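Local coordinates for protein putative citrate lyase (Ralstonia eutropha, PDB 3QQW) that is a putative magnesium-dependent lyase of the HpcH/HpaI aldolase and citrate lyase family, possibly cleaving (S)-citramalyl-CoA, at residues V43-D57 with N80-P92. Sequence-based numbering, arbitrary orientation.
Sequences VEYGPVFDVTCDCED and NVHGRAGARIHDP
Arg88 runs extended through chi1 and chi2 with CG opposite its backbone N (170°), then folds at chi3, which turns the guanidinium edge-on to Asp54, a strand neighbour pointing the same way. The grip is side-on and two-pronged: Arg88 NE reaches Asp54 OD1 at 3.0 Å and Arg88 NH2 reaches Asp54 OD2 at 2.8 Å, both nearly straight. Asp54 OD1 also takes the backbone N of Asp57, an Asx motif; the two donors arrive from opposite faces of the carboxylate, which should fix its rotation. Glu56 OE1 sits over one face of the guanidinium, 3.2 Å from Arg88 NH1, so this salt bridge is one of charge alone, while Glu56 OE2 pairs with Lys119. Asp57 OD2 adds a longer salt bridge to Arg88 NH2. Strands 49-54 and 85-88 run parallel, joined by helix 64-76 as a beta-alpha-beta unit of the closed eight-stranded TIM barrel. Alternating backbone bonds set the parallel register: Val51 N to Arg84 O and Cys53 N to Gly86 O, both 2.8 Å, interleave with Gly86 N to Val51 O and Arg88 N to Cys53 O. Arg88 is a predicted substrate-binding residue, and the Glu56 side chain lies near those of Glu153 and Asp179, the predicted magnesium-binding residues, consistent with the acidic cluster positioning the arginine at the active site. Just ahead of strand 85-88, Arg84 repeats the side-on grip on Asp50, with NE to OD1 at 2.7 Å and NH2 to OD2 at 2.8 Å; the carboxylate and guanidinium planes are 50° apart, so both oxygens are met from above the former; Asp50 OD2 also pairs with Arg251. Farther back, Pro47 CD lies over the His82 ring, 3.8 Å from its centroid, a CH-pi contact, while a water joins His82 NE2 to Val43 O.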
ATOM      1  N   VAL C  43     -18.617  19.590 -30.311  1.00 39.00           N
ATOM      2  CA  VAL C  43     -18.502  20.106 -31.669  1.00 40.73           C
ATOM      3  C   VAL C  43     -17.737  21.427 -31.606  1.00 46.88           C
ATOM      4  O   VAL C  43     -16.865  21.676 -32.437  1.00 48.08           O
ATOM      5  CB  VAL C  43     -19.895  20.230 -32.346  1.00 43.69           C
ATOM      6  CG1 VAL C  43     -19.778  20.853 -33.713  1.00 43.47           C
ATOM      7  CG2 VAL C  43     -20.558  18.860 -32.452  1.00 42.73           C
ATOM      8  N   GLU C  44     -18.033  22.239 -30.576  1.00 43.65           N
ATOM      9  CA  GLU C  44     -17.417  23.545 -30.359  1.00 44.50           C
ATOM     10  C   GLU C  44     -15.936  23.425 -29.952  1.00 49.45           C
ATOM     11  O   GLU C  44     -15.098  24.115 -30.504  1.00 51.60           O
ATOM     12  CB  GLU C  44     -18.204  24.301 -29.274  1.00 45.81           C
ATOM     13  CG  GLU C  44     -17.829  25.773 -29.126  1.00 52.84           C
ATOM     14  CD  GLU C  44     -18.374  26.491 -27.908  1.00 76.37           C
ATOM     15  OE1 GLU C  44     -19.553  26.260 -27.556  1.00 63.98           O
ATOM     16  OE2 GLU C  44     -17.642  27.334 -27.340  1.00 90.89           O
ATOM     17  N   TYR C  45     -15.641  22.574 -28.982  1.00 46.96           N
ATOM     18  CA  TYR C  45     -14.317  22.385 -28.406  1.00 48.33           C
ATOM     19  C   TYR C  45     -13.456  21.369 -29.135  1.00 49.64           C
ATOM     20  O   TYR C  45     -12.231  21.416 -29.032  1.00 49.98           O
ATOM     21  CB  TYR C  45     -14.461  21.869 -26.956  1.00 48.77           C
ATOM     22  CG  TYR C  45     -14.838  22.848 -25.858  1.00 50.94           C
ATOM     23  CD1 TYR C  45     -15.125  24.181 -26.141  1.00 53.85           C
ATOM     24  CD2 TYR C  45     -14.901  22.431 -24.522  1.00 50.90           C
ATOM     25  CE1 TYR C  45     -15.467  25.078 -25.120  1.00 56.52           C
ATOM     26  CE2 TYR C  45     -15.218  23.320 -23.495  1.00 52.40           C
ATOM     27  CZ  TYR C  45     -15.497  24.640 -23.794  1.00 60.26           C
ATOM     28  OH  TYR C  45     -15.824  25.471 -22.748  1.00 61.68           O
ATOM     29  N   GLY C  46     -14.105  20.417 -29.777  1.00 44.73           N
ATOM     30  CA  GLY C  46     -13.465  19.260 -30.384  1.00 43.66           C
ATOM     31  C   GLY C  46     -13.604  18.138 -29.375  1.00 45.45           C
ATOM     32  O   GLY C  46     -13.894  18.423 -28.197  1.00 43.00           O
ATOM     33  N   PRO C  47     -13.415  16.851 -29.770  1.00 41.17           N
ATOM     34  CA  PRO C  47     -13.608  15.756 -28.796  1.00 39.74           C
ATOM     35  C   PRO C  47     -12.486  15.671 -27.728  1.00 44.35           C
ATOM     36  O   PRO C  47     -11.955  14.593 -27.446  1.00 44.83           O
ATOM     37  CB  PRO C  47     -13.695  14.509 -29.685  1.00 41.32           C
ATOM     38  CG  PRO C  47     -12.890  14.849 -30.899  1.00 46.42           C
ATOM     39  CD  PRO C  47     -13.066  16.333 -31.112  1.00 43.03           C
ATOM     40  N   VAL C  48     -12.173  16.819 -27.084  1.00 41.16           N
ATOM     41  CA  VAL C  48     -11.171  16.965 -25.994  1.00 39.43           C
ATOM     42  C   VAL C  48     -11.749  16.392 -24.702  1.00 40.15           C
ATOM     43  O   VAL C  48     -11.029  16.190 -23.731  1.00 39.27           O
ATOM     44  CB  VAL C  48     -10.640  18.419 -25.795  1.00 42.25           C
ATOM     45  CG1 VAL C  48      -9.911  18.903 -27.038  1.00 43.23           C
ATOM     46  CG2 VAL C  48     -11.744  19.389 -25.376  1.00 41.39           C
ATOM     47  N   PHE C  49     -13.052  16.117 -24.705  1.00 36.65           N
ATOM     48  CA  PHE C  49     -13.743  15.508 -23.583  1.00 35.28           C
ATOM     49  C   PHE C  49     -14.790  14.514 -24.089  1.00 39.31           C
ATOM     50  O   PHE C  49     -15.365  14.699 -25.176  1.00 38.07           O
ATOM     51  CB  PHE C  49     -14.391  16.565 -22.668  1.00 36.66           C
ATOM     52  CG  PHE C  49     -15.587  17.277 -23.261  1.00 37.60           C
ATOM     53  CD1 PHE C  49     -15.422  18.353 -24.134  1.00 39.43           C
ATOM     54  CD2 PHE C  49     -16.879  16.907 -22.908  1.00 38.29           C
ATOM     55  CE1 PHE C  49     -16.529  19.027 -24.651  1.00 40.73           C
ATOM     56  CE2 PHE C  49     -17.986  17.574 -23.443  1.00 39.96           C
ATOM     57  CZ  PHE C  49     -17.803  18.636 -24.298  1.00 38.67           C
ATOM     58  N   ASP C  50     -15.012  13.454 -23.297  1.00 34.66           N
ATOM     59  CA  ASP C  50     -16.045  12.477 -23.544  1.00 34.31           C
ATOM     60  C   ASP C  50     -17.308  12.886 -22.787  1.00 36.87           C
ATOM     61  O   ASP C  50     -17.232  13.632 -21.825  1.00 34.74           O
ATOM     62  CB  ASP C  50     -15.589  11.084 -23.110  1.00 35.64           C
ATOM     63  CG  ASP C  50     -14.546  10.444 -23.990  1.00 44.76           C
ATOM     64  OD1 ASP C  50     -14.455  10.825 -25.194  1.00 43.63           O
ATOM     65  OD2 ASP C  50     -13.866   9.515 -23.511  1.00 45.75           O
ATOM     66  N   VAL C  51     -18.472  12.397 -23.219  1.00 34.62           N
ATOM     67  CA  VAL C  51     -19.726  12.689 -22.534  1.00 32.66           C
ATOM     68  C   VAL C  51     -20.257  11.393 -21.948  1.00 34.79           C
ATOM     69  O   VAL C  51     -20.394  10.407 -22.660  1.00 35.82           O
ATOM     70  CB  VAL C  51     -20.743  13.362 -23.478  1.00 38.01           C
ATOM     71  CG1 VAL C  51     -22.090  13.558 -22.798  1.00 38.25           C
ATOM     72  CG2 VAL C  51     -20.210  14.688 -23.987  1.00 39.64           C
ATOM     73  N   THR C  52     -20.561  11.385 -20.660  1.00 32.31           N
ATOM     74  CA  THR C  52     -21.213  10.241 -20.052  1.00 33.43           C
ATOM     75  C   THR C  52     -22.661  10.603 -19.798  1.00 37.75           C
ATOM     76  O   THR C  52     -22.954  11.540 -19.056  1.00 38.82           O
ATOM     77  CB  THR C  52     -20.504   9.725 -18.773  1.00 40.00           C
ATOM     78  OG1 THR C  52     -19.137   9.491 -19.070  1.00 41.54           O
ATOM     79  CG2 THR C  52     -21.113   8.430 -18.267  1.00 31.73           C
ATOM     80  N   CYS C  53     -23.559   9.880 -20.452  1.00 34.96           N
ATOM     81  CA  CYS C  53     -25.000  10.014 -20.250  1.00 35.43           C
ATOM     82  C   CYS C  53     -25.307   9.238 -19.021  1.00 41.53           C
ATOM     83  O   CYS C  53     -25.113   8.018 -18.966  1.00 39.81           O
ATOM     84  CB  CYS C  53     -25.781   9.515 -21.459  1.00 35.08           C
ATOM     85  SG  CYS C  53     -25.243  10.243 -23.014  1.00 38.13           S
ATOM     86  N   ASP C  54     -25.588   9.968 -17.973  1.00 42.18           N
ATOM     87  CA  ASP C  54     -25.781   9.384 -16.674  1.00 43.25           C
ATOM     88  C   ASP C  54     -27.174   8.763 -16.515  1.00 52.46           C
ATOM     89  O   ASP C  54     -28.138   9.483 -16.578  1.00 54.78           O
ATOM     90  CB  ASP C  54     -25.524  10.448 -15.612  1.00 44.39           C
ATOM     91  CG  ASP C  54     -25.136   9.859 -14.272  1.00 49.82           C
ATOM     92  OD1 ASP C  54     -25.279   8.619 -14.099  1.00 47.04           O
ATOM     93  OD2 ASP C  54     -24.699  10.627 -13.397  1.00 54.20           O
ATOM     94  N   CYS C  55     -27.271   7.435 -16.326  1.00 51.91           N
ATOM     95  CA  CYS C  55     -28.540   6.731 -16.057  1.00 54.41           C
ATOM     96  C   CYS C  55     -28.669   6.630 -14.579  1.00 61.91           C
ATOM     97  O   CYS C  55     -29.663   7.113 -14.032  1.00 63.20           O
ATOM     98  CB  CYS C  55     -28.604   5.352 -16.715  1.00 54.27           C
ATOM     99  SG  CYS C  55     -28.898   5.397 -18.498  1.00 57.49           S
ATOM    100  N   GLU C  56     -27.592   6.096 -13.933  1.00 58.47           N
ATOM    101  CA  GLU C  56     -27.386   5.888 -12.500  1.00 59.90           C
ATOM    102  C   GLU C  56     -27.957   7.026 -11.655  1.00 71.20           C
ATOM    103  O   GLU C  56     -28.810   6.761 -10.798  1.00 73.76           O
ATOM    104  CB  GLU C  56     -25.890   5.710 -12.186  1.00 59.30           C
ATOM    105  CG  GLU C  56     -25.649   4.801 -11.000  1.00 62.60           C
ATOM    106  CD  GLU C  56     -24.817   5.355  -9.862  1.00 91.30           C
ATOM    107  OE1 GLU C  56     -23.812   6.059 -10.123  1.00 83.99           O
ATOM    108  OE2 GLU C  56     -25.136   5.018  -8.698  1.00 92.23           O
ATOM    109  N   ASP C  57     -27.503   8.278 -11.902  1.00 70.39           N
ATOM    110  CA  ASP C  57     -27.993   9.460 -11.184  1.00 72.90           C
ATOM    111  C   ASP C  57     -29.148  10.117 -11.947  1.00 78.54           C
ATOM    112  O   ASP C  57     -30.089  10.605 -11.305  1.00 80.76           O
ATOM    113  CB  ASP C  57     -26.867  10.492 -10.923  1.00 74.79           C
ATOM    114  CG  ASP C  57     -25.821  10.131  -9.869  1.00 89.12           C
ATOM    115  OD1 ASP C  57     -26.013   9.115  -9.153  1.00 90.41           O
ATOM    116  OD2 ASP C  57     -24.817  10.878  -9.748  1.00 95.75           O
ATOM    117  N   ASN C  80     -25.003  13.456 -31.912  1.00 42.61           N
ATOM    118  CA  ASN C  80     -23.786  12.846 -31.414  1.00 42.25           C
ATOM    119  C   ASN C  80     -22.842  12.763 -32.598  1.00 46.51           C
ATOM    120  O   ASN C  80     -22.795  11.752 -33.299  1.00 49.02           O
ATOM    121  CB  ASN C  80     -24.072  11.482 -30.745  1.00 38.61           C
ATOM    122  CG  ASN C  80     -22.843  10.733 -30.327  1.00 47.22           C
ATOM    123  OD1 ASN C  80     -21.747  11.285 -30.314  1.00 43.57           O
ATOM    124  ND2 ASN C  80     -22.983   9.436 -30.050  1.00 35.18           N
ATOM    125  N   VAL C  81     -22.112  13.853 -32.835  1.00 41.22           N
ATOM    126  CA  VAL C  81     -21.218  14.008 -33.972  1.00 40.45           C
ATOM    127  C   VAL C  81     -19.911  13.215 -33.810  1.00 44.07           C
ATOM    128  O   VAL C  81     -19.505  12.523 -34.732  1.00 45.40           O
ATOM    129  CB  VAL C  81     -20.936  15.514 -34.231  1.00 44.16           C
ATOM    130  CG1 VAL C  81     -19.906  15.695 -35.338  1.00 44.59           C
ATOM    131  CG2 VAL C  81     -22.226  16.255 -34.574  1.00 44.12           C
ATOM    132  N   HIS C  82     -19.246  13.336 -32.672  1.00 39.62           N
ATOM    133  CA  HIS C  82     -17.930  12.736 -32.477  1.00 37.89           C
ATOM    134  C   HIS C  82     -17.943  11.293 -31.981  1.00 41.76           C
ATOM    135  O   HIS C  82     -16.885  10.667 -31.993  1.00 42.68           O
ATOM    136  CB  HIS C  82     -17.076  13.616 -31.548  1.00 36.56           C
ATOM    137  CG  HIS C  82     -16.698  14.906 -32.208  1.00 39.44           C
ATOM    138  ND1 HIS C  82     -15.790  14.947 -33.253  1.00 41.89           N
ATOM    139  CD2 HIS C  82     -17.165  16.157 -31.994  1.00 39.33           C
ATOM    140  CE1 HIS C  82     -15.715  16.218 -33.618  1.00 40.68           C
ATOM    141  NE2 HIS C  82     -16.532  16.977 -32.901  1.00 40.05           N
ATOM    142  N   GLY C  83     -19.109  10.763 -31.607  1.00 37.44           N
ATOM    143  CA  GLY C  83     -19.242   9.383 -31.152  1.00 36.04           C
ATOM    144  C   GLY C  83     -18.474   9.129 -29.876  1.00 39.09           C
ATOM    145  O   GLY C  83     -18.004   8.018 -29.645  1.00 39.03           O
ATOM    146  N   ARG C  84     -18.369  10.164 -29.036  1.00 36.09           N
ATOM    147  CA  ARG C  84     -17.595  10.164 -27.785  1.00 35.01           C
ATOM    148  C   ARG C  84     -18.519  10.368 -26.613  1.00 36.21           C
ATOM    149  O   ARG C  84     -18.222  11.111 -25.659  1.00 34.62           O
ATOM    150  CB  ARG C  84     -16.461  11.239 -27.835  1.00 32.27           C
ATOM    151  CG  ARG C  84     -15.234  10.822 -28.698  1.00 36.10           C
ATOM    152  CD  ARG C  84     -14.736   9.373 -28.538  1.00 34.11           C
ATOM    153  NE  ARG C  84     -14.517   8.976 -27.132  1.00 32.00           N
ATOM    154  CZ  ARG C  84     -14.430   7.714 -26.706  1.00 43.02           C
ATOM    155  NH1 ARG C  84     -14.532   6.709 -27.563  1.00 29.64           N
ATOM    156  NH2 ARG C  84     -14.254   7.449 -25.416  1.00 34.70           N
ATOM    157  N   ALA C  85     -19.633   9.655 -26.689  1.00 32.41           N
ATOM    158  CA  ALA C  85     -20.704   9.652 -25.719  1.00 32.77           C
ATOM    159  C   ALA C  85     -20.929   8.221 -25.209  1.00 38.13           C
ATOM    160  O   ALA C  85     -21.253   7.320 -25.985  1.00 35.76           O
ATOM    161  CB  ALA C  85     -21.968  10.209 -26.360  1.00 33.88           C
ATOM    162  N   GLY C  86     -20.649   8.020 -23.923  1.00 36.39           N
ATOM    163  CA  GLY C  86     -20.840   6.751 -23.227  1.00 35.49           C
ATOM    164  C   GLY C  86     -22.011   6.867 -22.272  1.00 39.63           C
ATOM    165  O   GLY C  86     -22.669   7.912 -22.212  1.00 39.87           O
ATOM    166  N   ALA C  87     -22.281   5.816 -21.505  1.00 35.39           N
ATOM    167  CA  ALA C  87     -23.388   5.844 -20.557  1.00 34.38           C
ATOM    168  C   ALA C  87     -23.027   5.198 -19.245  1.00 38.31           C
ATOM    169  O   ALA C  87     -22.353   4.178 -19.229  1.00 39.50           O
ATOM    170  CB  ALA C  87     -24.607   5.149 -21.146  1.00 35.47           C
ATOM    171  N   ARG C  88     -23.499   5.765 -18.144  1.00 35.76           N
ATOM    172  CA  ARG C  88     -23.327   5.136 -16.841  1.00 35.53           C
ATOM    173  C   ARG C  88     -24.631   4.442 -16.546  1.00 41.61           C
ATOM    174  O   ARG C  88     -25.657   5.096 -16.431  1.00 42.08           O
ATOM    175  CB  ARG C  88     -22.918   6.116 -15.707  1.00 33.31           C
ATOM    176  CG  ARG C  88     -23.000   5.406 -14.354  1.00 39.50           C
ATOM    177  CD  ARG C  88     -22.322   6.033 -13.168  1.00 38.94           C
ATOM    178  NE  ARG C  88     -22.777   7.388 -12.884  1.00 37.40           N
ATOM    179  CZ  ARG C  88     -22.241   8.177 -11.950  1.00 59.42           C
ATOM    180  NH1 ARG C  88     -21.273   7.721 -11.156  1.00 38.87           N
ATOM    181  NH2 ARG C  88     -22.693   9.419 -11.781  1.00 48.42           N
ATOM    182  N   ILE C  89     -24.594   3.118 -16.438  1.00 37.47           N
ATOM    183  CA  ILE C  89     -25.740   2.290 -16.108  1.00 36.48           C
ATOM    184  C   ILE C  89     -25.838   2.224 -14.584  1.00 38.41           C
ATOM    185  O   ILE C  89     -24.969   2.729 -13.905  1.00 37.60           O
ATOM    186  CB  ILE C  89     -25.551   0.884 -16.782  1.00 39.93           C
ATOM    187  CG1 ILE C  89     -24.320   0.111 -16.168  1.00 38.89           C
ATOM    188  CG2 ILE C  89     -25.425   1.056 -18.328  1.00 38.64           C
ATOM    189  CD1 ILE C  89     -24.196  -1.363 -16.520  1.00 36.94           C
ATOM    190  N   HIS C  90     -26.861   1.588 -14.053  1.00 35.89           N
ATOM    191  CA  HIS C  90     -27.054   1.380 -12.625  1.00 35.56           C
ATOM    192  C   HIS C  90     -26.054   0.320 -12.088  1.00 41.40           C
ATOM    193  O   HIS C  90     -25.487  -0.448 -12.864  1.00 41.07           O
ATOM    194  CB  HIS C  90     -28.518   0.955 -12.358  1.00 37.50           C
ATOM    195  CG  HIS C  90     -29.496   2.086 -12.542  1.00 41.29           C
ATOM    196  ND1 HIS C  90     -30.068   2.365 -13.787  1.00 43.03           N
ATOM    197  CD2 HIS C  90     -29.938   3.003 -11.651  1.00 42.50           C
ATOM    198  CE1 HIS C  90     -30.855   3.407 -13.595  1.00 42.33           C
ATOM    199  NE2 HIS C  90     -30.816   3.816 -12.321  1.00 43.07           N
ATOM    200  N   ASP C  91     -25.841   0.286 -10.756  1.00 39.44           N
ATOM    201  CA  ASP C  91     -24.880  -0.612 -10.150  1.00 40.24           C
ATOM    202  C   ASP C  91     -25.292  -2.108 -10.265  1.00 47.50           C
ATOM    203  O   ASP C  91     -26.471  -2.401 -10.496  1.00 48.88           O
ATOM    204  CB  ASP C  91     -24.624  -0.204  -8.699  1.00 42.30           C
ATOM    205  CG  ASP C  91     -25.757  -0.478  -7.775  1.00 54.56           C
ATOM    206  OD1 ASP C  91     -26.600   0.425  -7.590  1.00 58.52           O
ATOM    207  OD2 ASP C  91     -25.802  -1.586  -7.223  1.00 61.03           O
ATOM    208  N   PRO C  92     -24.338  -3.062 -10.092  1.00 43.27           N
ATOM    209  CA  PRO C  92     -24.674  -4.490 -10.268  1.00 43.41           C
ATOM    210  C   PRO C  92     -25.740  -5.057  -9.322  1.00 48.06           C
ATOM    211  O   PRO C  92     -26.240  -6.162  -9.568  1.00 47.24           O
ATOM    212  CB  PRO C  92     -23.334  -5.197 -10.025  1.00 44.66           C
ATOM    213  CG  PRO C  92     -22.290  -4.169 -10.353  1.00 48.01           C
ATOM    214  CD  PRO C  92     -22.885  -2.886  -9.858  1.00 43.55           C
TER
HETATM  215  O   HOH W   1     -15.926  19.414 -33.883  1.00 40.67           O